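Local structure of chloromuconate cycloisomerase (Rhodococcus opacus, 4M0X) at residues T68-D71 with Q72-P76; P211-D215 with A216-V220; I257-D261 with A262-S266. The protein is a manganese-binding enzyme of the enolase superfamily, built from an N-terminal capping domain and a TIM-type beta/alpha barrel. All coordinates share one frame; numbering follows the deposited sequence.

Interaction 1: residues T68-D71 with Q72-P76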
loop_
_atom_site.group_PDB
_atom_site.type_symbol
_atom_site.label_atom_id
_atom_site.label_comp_id
_atom_site.label_asym_id
_atom_site.label_seq_id
_atom_site.Cartn_x
_atom_site.Cartn_y
_atom_site.Cartn_z
ATOM N N THR A 68 -27.006 36.828 -6.479
ATOM C CA THR A 68 -26.448 37.613 -5.397
ATOM C C THR A 68 -24.937 37.546 -5.318
ATOM O O THR A 68 -24.304 38.568 -5.104
ATOM C CB THR A 68 -27.070 37.208 -4.071
ATOM O OG1 THR A 68 -28.471 37.391 -4.191
ATOM C CG2 THR A 68 -26.566 38.093 -2.932
ATOM N N ILE A 69 -24.368 36.353 -5.507
ATOM C CA ILE A 69 -22.913 36.145 -5.417
ATOM C C ILE A 69 -22.243 36.879 -6.551
ATOM O O ILE A 69 -21.212 37.545 -6.373
ATOM C CB ILE A 69 -22.553 34.645 -5.455
ATOM C CG1 ILE A 69 -22.842 33.980 -4.109
ATOM C CG2 ILE A 69 -21.103 34.424 -5.807
ATOM C CD1 ILE A 69 -22.026 34.535 -2.954
ATOM N N ILE A 70 -22.865 36.783 -7.715
ATOM C CA ILE A 70 -22.384 37.507 -8.872
ATOM C C ILE A 70 -22.466 39.023 -8.627
ATOM O O ILE A 70 -21.427 39.701 -8.655
ATOM C CB ILE A 70 -23.107 37.070 -10.150
ATOM C CG1 ILE A 70 -22.666 35.642 -10.513
ATOM C CG2 ILE A 70 -22.792 38.006 -11.291
ATOM C CD1 ILE A 70 -23.528 34.941 -11.547
ATOM N N ASP A 71 -23.679 39.533 -8.363
ATOM C CA ASP A 71 -23.896 40.988 -8.180
ATOM C C ASP A 71 -23.013 41.505 -7.076
ATOM O O ASP A 71 -22.317 42.471 -7.295
ATOM C CB ASP A 71 -25.355 41.376 -7.894
ATOM C CG ASP A 71 -26.227 41.333 -9.125
ATOM O OD1 ASP A 71 -25.703 41.316 -10.257
ATOM O OD2 ASP A 71 -27.460 41.291 -8.983
ATOM N N GLN A 72 -22.994 40.844 -5.916
ATOM C CA GLN A 72 -22.372 41.457 -4.758
ATOM C C GLN A 72 -20.908 41.115 -4.557
ATOM O O GLN A 72 -20.113 42.030 -4.247
ATOM C CB GLN A 72 -23.162 41.179 -3.491
ATOM C CG GLN A 72 -22.575 41.809 -2.238
ATOM C CD GLN A 72 -23.429 41.569 -1.001
ATOM O OE1 GLN A 72 -24.594 41.143 -1.092
ATOM N NE2 GLN A 72 -22.853 41.857 0.170
ATOM N N TYR A 73 -20.542 39.832 -4.695
ATOM C CA TYR A 73 -19.172 39.428 -4.316
ATOM C C TYR A 73 -18.224 39.160 -5.452
ATOM O O TYR A 73 -17.006 39.239 -5.276
ATOM C CB TYR A 73 -19.156 38.240 -3.362
ATOM C CG TYR A 73 -19.850 38.506 -2.059
ATOM C CD1 TYR A 73 -19.155 39.026 -0.968
ATOM C CD2 TYR A 73 -21.206 38.235 -1.919
ATOM C CE1 TYR A 73 -19.791 39.270 0.232
ATOM C CE2 TYR A 73 -21.859 38.475 -0.727
ATOM C CZ TYR A 73 -21.147 38.982 0.343
ATOM O OH TYR A 73 -21.815 39.190 1.514
ATOM N N LEU A 74 -18.768 38.816 -6.611
ATOM C CA LEU A 74 -17.915 38.538 -7.756
ATOM C C LEU A 74 -17.670 39.787 -8.581
ATOM O O LEU A 74 -16.558 40.000 -9.034
ATOM C CB LEU A 74 -18.496 37.385 -8.600
ATOM C CG LEU A 74 -18.387 35.974 -7.973
ATOM C CD1 LEU A 74 -18.841 34.849 -8.898
ATOM C CD2 LEU A 74 -16.976 35.716 -7.497
ATOM N N ALA A 75 -18.706 40.621 -8.728
ATOM C CA ALA A 75 -18.716 41.771 -9.643
ATOM C C ALA A 75 -17.472 42.638 -9.559
ATOM O O ALA A 75 -16.899 42.956 -10.595
ATOM C CB ALA A 75 -19.958 42.623 -9.436
ATOM N N PRO A 76 -17.076 43.037 -8.328
ATOM C CA PRO A 76 -15.907 43.828 -7.952
ATOM C C PRO A 76 -14.571 43.427 -8.553
ATOM O O PRO A 76 -13.699 44.293 -8.691
ATOM C CB PRO A 76 -15.832 43.645 -6.431
ATOM C CG PRO A 76 -16.936 42.692 -6.070
ATOM C CD PRO A 76 -17.940 42.852 -7.151
#

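Interaction 2: residues P211-D215 with A216-V220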
loop_
_atom_site.group_PDB
_atom_site.type_symbol
_atom_site.label_atom_id
_atom_site.label_comp_id
_atom_site.label_asym_id
_atom_site.label_seq_id
_atom_site.Cartn_x
_atom_site.Cartn_y
_atom_site.Cartn_z
ATOM N N PRO A 211 -25.242 -5.199 -11.168
ATOM C CA PRO A 211 -24.951 -6.368 -12.023
ATOM C C PRO A 211 -26.225 -6.883 -12.708
ATOM O O PRO A 211 -26.168 -7.342 -13.867
ATOM C CB PRO A 211 -24.462 -7.425 -11.040
ATOM C CG PRO A 211 -23.982 -6.663 -9.858
ATOM C CD PRO A 211 -24.883 -5.459 -9.766
ATOM N N ILE A 212 -27.357 -6.750 -12.025
ATOM C CA ILE A 212 -28.604 -7.189 -12.589
ATOM C C ILE A 212 -28.938 -6.328 -13.804
ATOM O O ILE A 212 -29.357 -6.838 -14.873
ATOM C CB ILE A 212 -29.740 -7.242 -11.530
ATOM C CG1 ILE A 212 -29.612 -8.520 -10.691
ATOM C CG2 ILE A 212 -31.120 -7.226 -12.170
ATOM C CD1 ILE A 212 -30.232 -8.380 -9.320
ATOM N N LEU A 213 -28.711 -5.032 -13.658
ATOM C CA LEU A 213 -28.916 -4.113 -14.749
ATOM C C LEU A 213 -27.851 -4.258 -15.854
ATOM O O LEU A 213 -28.125 -4.035 -17.028
ATOM C CB LEU A 213 -28.966 -2.689 -14.209
ATOM C CG LEU A 213 -30.135 -2.253 -13.318
ATOM C CD1 LEU A 213 -29.804 -1.019 -12.461
ATOM C CD2 LEU A 213 -31.313 -1.955 -14.215
ATOM N N ALA A 214 -26.636 -4.638 -15.499
ATOM C CA ALA A 214 -25.601 -4.817 -16.524
ATOM C C ALA A 214 -25.965 -6.030 -17.365
ATOM O O ALA A 214 -25.815 -6.019 -18.589
ATOM C CB ALA A 214 -24.219 -4.967 -15.907
ATOM N N ASP A 215 -26.464 -7.071 -16.700
ATOM C CA ASP A 215 -26.981 -8.257 -17.387
ATOM C C ASP A 215 -28.069 -7.888 -18.402
ATOM O O ASP A 215 -28.096 -8.440 -19.486
ATOM C CB ASP A 215 -27.498 -9.282 -16.371
ATOM C CG ASP A 215 -26.373 -9.935 -15.573
ATOM O OD1 ASP A 215 -25.171 -9.678 -15.873
ATOM O OD2 ASP A 215 -26.695 -10.702 -14.629
ATOM N N ALA A 216 -28.938 -6.941 -18.048
ATOM C CA ALA A 216 -30.019 -6.486 -18.940
ATOM C C ALA A 216 -29.627 -5.426 -19.977
ATOM O O ALA A 216 -30.476 -4.935 -20.709
ATOM C CB ALA A 216 -31.199 -5.988 -18.121
ATOM N N GLY A 217 -28.351 -5.054 -20.029
ATOM C CA GLY A 217 -27.858 -4.178 -21.095
ATOM C C GLY A 217 -27.364 -2.804 -20.686
ATOM O O GLY A 217 -26.917 -2.027 -21.532
ATOM N N VAL A 218 -27.451 -2.495 -19.392
ATOM C CA VAL A 218 -26.910 -1.238 -18.889
ATOM C C VAL A 218 -25.417 -1.296 -19.060
ATOM O O VAL A 218 -24.786 -2.300 -18.739
ATOM C CB VAL A 218 -27.265 -0.963 -17.424
ATOM C CG1 VAL A 218 -26.382 0.144 -16.864
ATOM C CG2 VAL A 218 -28.721 -0.578 -17.337
ATOM N N THR A 219 -24.871 -0.189 -19.534
ATOM C CA THR A 219 -23.555 -0.172 -20.101
ATOM C C THR A 219 -22.530 0.642 -19.312
ATOM O O THR A 219 -21.296 0.407 -19.415
ATOM C CB THR A 219 -23.679 0.231 -21.563
ATOM O OG1 THR A 219 -23.147 -0.844 -22.295
ATOM C CG2 THR A 219 -22.903 1.488 -21.933
ATOM N N VAL A 220 -23.052 1.576 -18.518
ATOM C CA VAL A 220 -22.231 2.450 -17.712
ATOM C C VAL A 220 -23.021 2.778 -16.464
ATOM O O VAL A 220 -24.259 2.869 -16.504
ATOM C CB VAL A 220 -21.860 3.762 -18.472
ATOM C CG1 VAL A 220 -21.165 4.758 -17.544
ATOM C CG2 VAL A 220 -20.969 3.488 -19.687
#

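Interaction 3: residues I257-D261 with A262-S266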
loop_
_atom_site.group_PDB
_atom_site.type_symbol
_atom_site.label_atom_id
_atom_site.label_comp_id
_atom_site.label_asym_id
_atom_site.label_seq_id
_atom_site.Cartn_x
_atom_site.Cartn_y
_atom_site.Cartn_z
ATOM N N ILE A 257 -7.589 14.298 -10.021
ATOM C CA ILE A 257 -6.365 13.624 -9.698
ATOM C C ILE A 257 -6.557 12.553 -8.631
ATOM O O ILE A 257 -6.113 11.404 -8.810
ATOM C CB ILE A 257 -5.279 14.647 -9.329
ATOM C CG1 ILE A 257 -4.503 14.980 -10.612
ATOM C CG2 ILE A 257 -4.383 14.140 -8.190
ATOM C CD1 ILE A 257 -3.516 16.130 -10.475
ATOM N N ALA A 258 -7.231 12.919 -7.540
ATOM C CA ALA A 258 -7.460 11.993 -6.448
ATOM C C ALA A 258 -8.124 10.713 -6.927
ATOM O O ALA A 258 -7.669 9.611 -6.551
ATOM C CB ALA A 258 -8.270 12.637 -5.357
ATOM N N LEU A 259 -9.168 10.850 -7.766
ATOM C CA LEU A 259 -9.886 9.695 -8.304
ATOM C C LEU A 259 -8.993 8.899 -9.219
ATOM O O LEU A 259 -8.810 7.688 -9.025
ATOM C CB LEU A 259 -11.122 10.102 -9.094
ATOM C CG LEU A 259 -12.284 10.813 -8.409
ATOM C CD1 LEU A 259 -12.998 11.725 -9.395
ATOM C CD2 LEU A 259 -13.244 9.818 -7.785
ATOM N N ALA A 260 -8.437 9.574 -10.214
ATOM C CA ALA A 260 -7.619 8.904 -11.198
ATOM C C ALA A 260 -6.705 7.891 -10.518
ATOM O O ALA A 260 -6.570 6.752 -10.957
ATOM C CB ALA A 260 -6.809 9.904 -12.031
ATOM N N ASP A 261 -6.111 8.277 -9.409
ATOM C CA ASP A 261 -5.017 7.483 -8.931
ATOM C C ASP A 261 -5.360 6.672 -7.719
ATOM O O ASP A 261 -4.555 5.874 -7.258
ATOM C CB ASP A 261 -3.859 8.393 -8.611
ATOM C CG ASP A 261 -3.939 8.923 -7.236
ATOM O OD1 ASP A 261 -4.998 9.514 -6.930
ATOM O OD2 ASP A 261 -2.968 8.712 -6.469
ATOM N N ALA A 262 -6.527 6.931 -7.155
ATOM C CA ALA A 262 -7.123 5.977 -6.256
ATOM C C ALA A 262 -7.770 4.916 -7.141
ATOM O O ALA A 262 -8.200 3.904 -6.650
ATOM C CB ALA A 262 -8.141 6.642 -5.360
ATOM N N GLY A 263 -7.811 5.142 -8.454
ATOM C CA GLY A 263 -8.230 4.104 -9.393
ATOM C C GLY A 263 -9.694 3.822 -9.167
ATOM O O GLY A 263 -10.175 2.725 -9.419
ATOM N N ALA A 264 -10.397 4.862 -8.727
ATOM C CA ALA A 264 -11.781 4.767 -8.277
ATOM C C ALA A 264 -12.889 4.807 -9.349
ATOM O O ALA A 264 -14.039 4.496 -9.035
ATOM C CB ALA A 264 -12.056 5.831 -7.205
ATOM N N VAL A 265 -12.578 5.200 -10.579
ATOM C CA VAL A 265 -13.605 5.235 -11.609
ATOM C C VAL A 265 -13.066 4.967 -13.014
ATOM O O VAL A 265 -11.869 5.024 -13.252
ATOM C CB VAL A 265 -14.401 6.582 -11.621
ATOM C CG1 VAL A 265 -15.404 6.687 -10.472
ATOM C CG2 VAL A 265 -13.476 7.780 -11.659
ATOM N N SER A 266 -13.975 4.725 -13.957
ATOM C CA SER A 266 -13.598 4.459 -15.340
ATOM C C SER A 266 -13.629 5.708 -16.202
ATOM O O SER A 266 -12.905 5.774 -17.219
ATOM C CB SER A 266 -14.539 3.407 -15.963
ATOM O OG SER A 266 -14.521 2.206 -15.232
#

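Interaction 1: residues T68-D71 with Q72-P76
Helix 63-74 widens into a pi-type turn near its C-terminal end, where the carbonyls of I69 and I70 reach forward to the amides of L74 and A75, five residues on. The step before this is still alpha-helical: Q72 N binds T68 O at 2.7 Å. I69 O then takes two donors, L74 N at 2.8 Å and Y73 N at 2.9 Å, and so belongs to both the alpha and the wider pattern. L74 N approaches it nearly end-on, with a C=O...N angle of 166°, whereas Y73 N sits above the carbonyl plane. I70 O makes the next wide link, to A75 N at 2.9 Å.

The side chains follow this widened spiral. I69 divides its branches between two partners: CD1 meets the Y73 ring at CD2, 3.9 Å away, while CG2 packs on CG of L74. That methyl lies beside the carbonyl carbon, opposite the backbone N, and from there it faces forward to L74. I70 adds a looser touch, its CG1 4.2 Å from CD1 of L74. On the side facing the second subunit T68 and Q72 run alongside each other in the same direction. CG of Q72 also lies 3.7 Å above one face of the Y73 ring, offset toward its rim.

The hydroxyl of Y73 is hydrogen-bonded to E64 of the second subunit, which also packs on T68 and Q72, so this side of the helix belongs to a subunit interface. D71 OD2 forms a salt bridge back to K67 within the same helix. Inward, I69, I70 and L74 rest on A103 of helix 101-118, and I70 also reaches M8 and A10 of strand 5-17.

Interaction 2: residues P211-D215 with A216-V220
V218 N is bound to L213 O at 2.9 Å, a reach of five residues back into the last turn of helix 203-215. Inside that loop G217 N binds A214 O at 3.1 Å, and the two bonds together make a Schellman motif. The inner bond comes in steeply, its donor well above the carbonyl plane, while V218 N is tilted only moderately. One residue earlier A216 N still makes the ordinary helical bond to I212 O, at 3.2 Å. G217 turns the chain with a phi of 115°, a value that its missing side chain makes easy to adopt.

Past the turn V218 folds back against the helix. Its CG2 lies beside its own backbone N, opposite the carbonyl carbon, and this brings the methyl to 3.8 Å from CB of L213. V218 O also receives a CA-H...O contact from A214 CA at 3.5 Å. L213 continues onto V180 of helix 173-183, and V218 onto V193 and V195 of strand 192-196.

The chemistry is that of a main-chain cap with an apolar L213-V218 contact beside it: the donors of these three bonds are all backbone amides.

Interaction 3: residues I257-D261 with A262-S266
The carboxylate of D261 is the one flat side-chain group here, and it bends over the amide of A262 that follows it. OD1 comes within 3.0 Å of A262 N, but the angle is too poor for a hydrogen bond. A chi1 of 87° sets CG between the backbone N and the carbonyl carbon, close above that amide. OD2 lies near OD1 of D261 in the third subunit, an approach of like charges too uncertain at this resolution to build on.

The amide of A262 turns instead to A258 O, 3.0 Å away. Beyond it the helix ends in a Schellman motif with G263, at positive phi, as the C-prime residue. A264 N reaches L259 O at 3.3 Å in an almost straight bond, with 170° at the hydrogen. G263 N makes two weak bonds, to L259 O at 2.8 Å and to A260 O at 3.2 Å.

L259 adds loose carbon contacts: its CD2 is 4.2 Å from CB of A264, and its CB meets CG2 of V265 at the same distance. V265 in turn lies on L233 of helix 230-239 and on I244 and A246 of strand 244-246, where L259 also rests on A246. S266 pairs through its backbone with I244 and A294, leading the chain into strand 267-270 of the barrel.

The three contacts follow one another along the chain. Interaction 1 belongs to the N-terminal capping domain and lies across the chain's centre from interaction 2, with 45 Å between their centres; the centres of interactions 1 and 3 are 34 Å apart. Interactions 2 and 3 share the barrel, with centres 22 Å apart. Each closes an outer helix, 203-215 or 253-262, and passes the chain to strand 220-222 or 267-270. Similar helix ends thus serve alternate beta/alpha units, with helix 230-239 and strand 244-246 between them. Both turns lie where the barrel strands begin, away from the end carrying the manganese ligands D196, E222 and D247, while interactions 1 and 3 also meet neighbouring subunits.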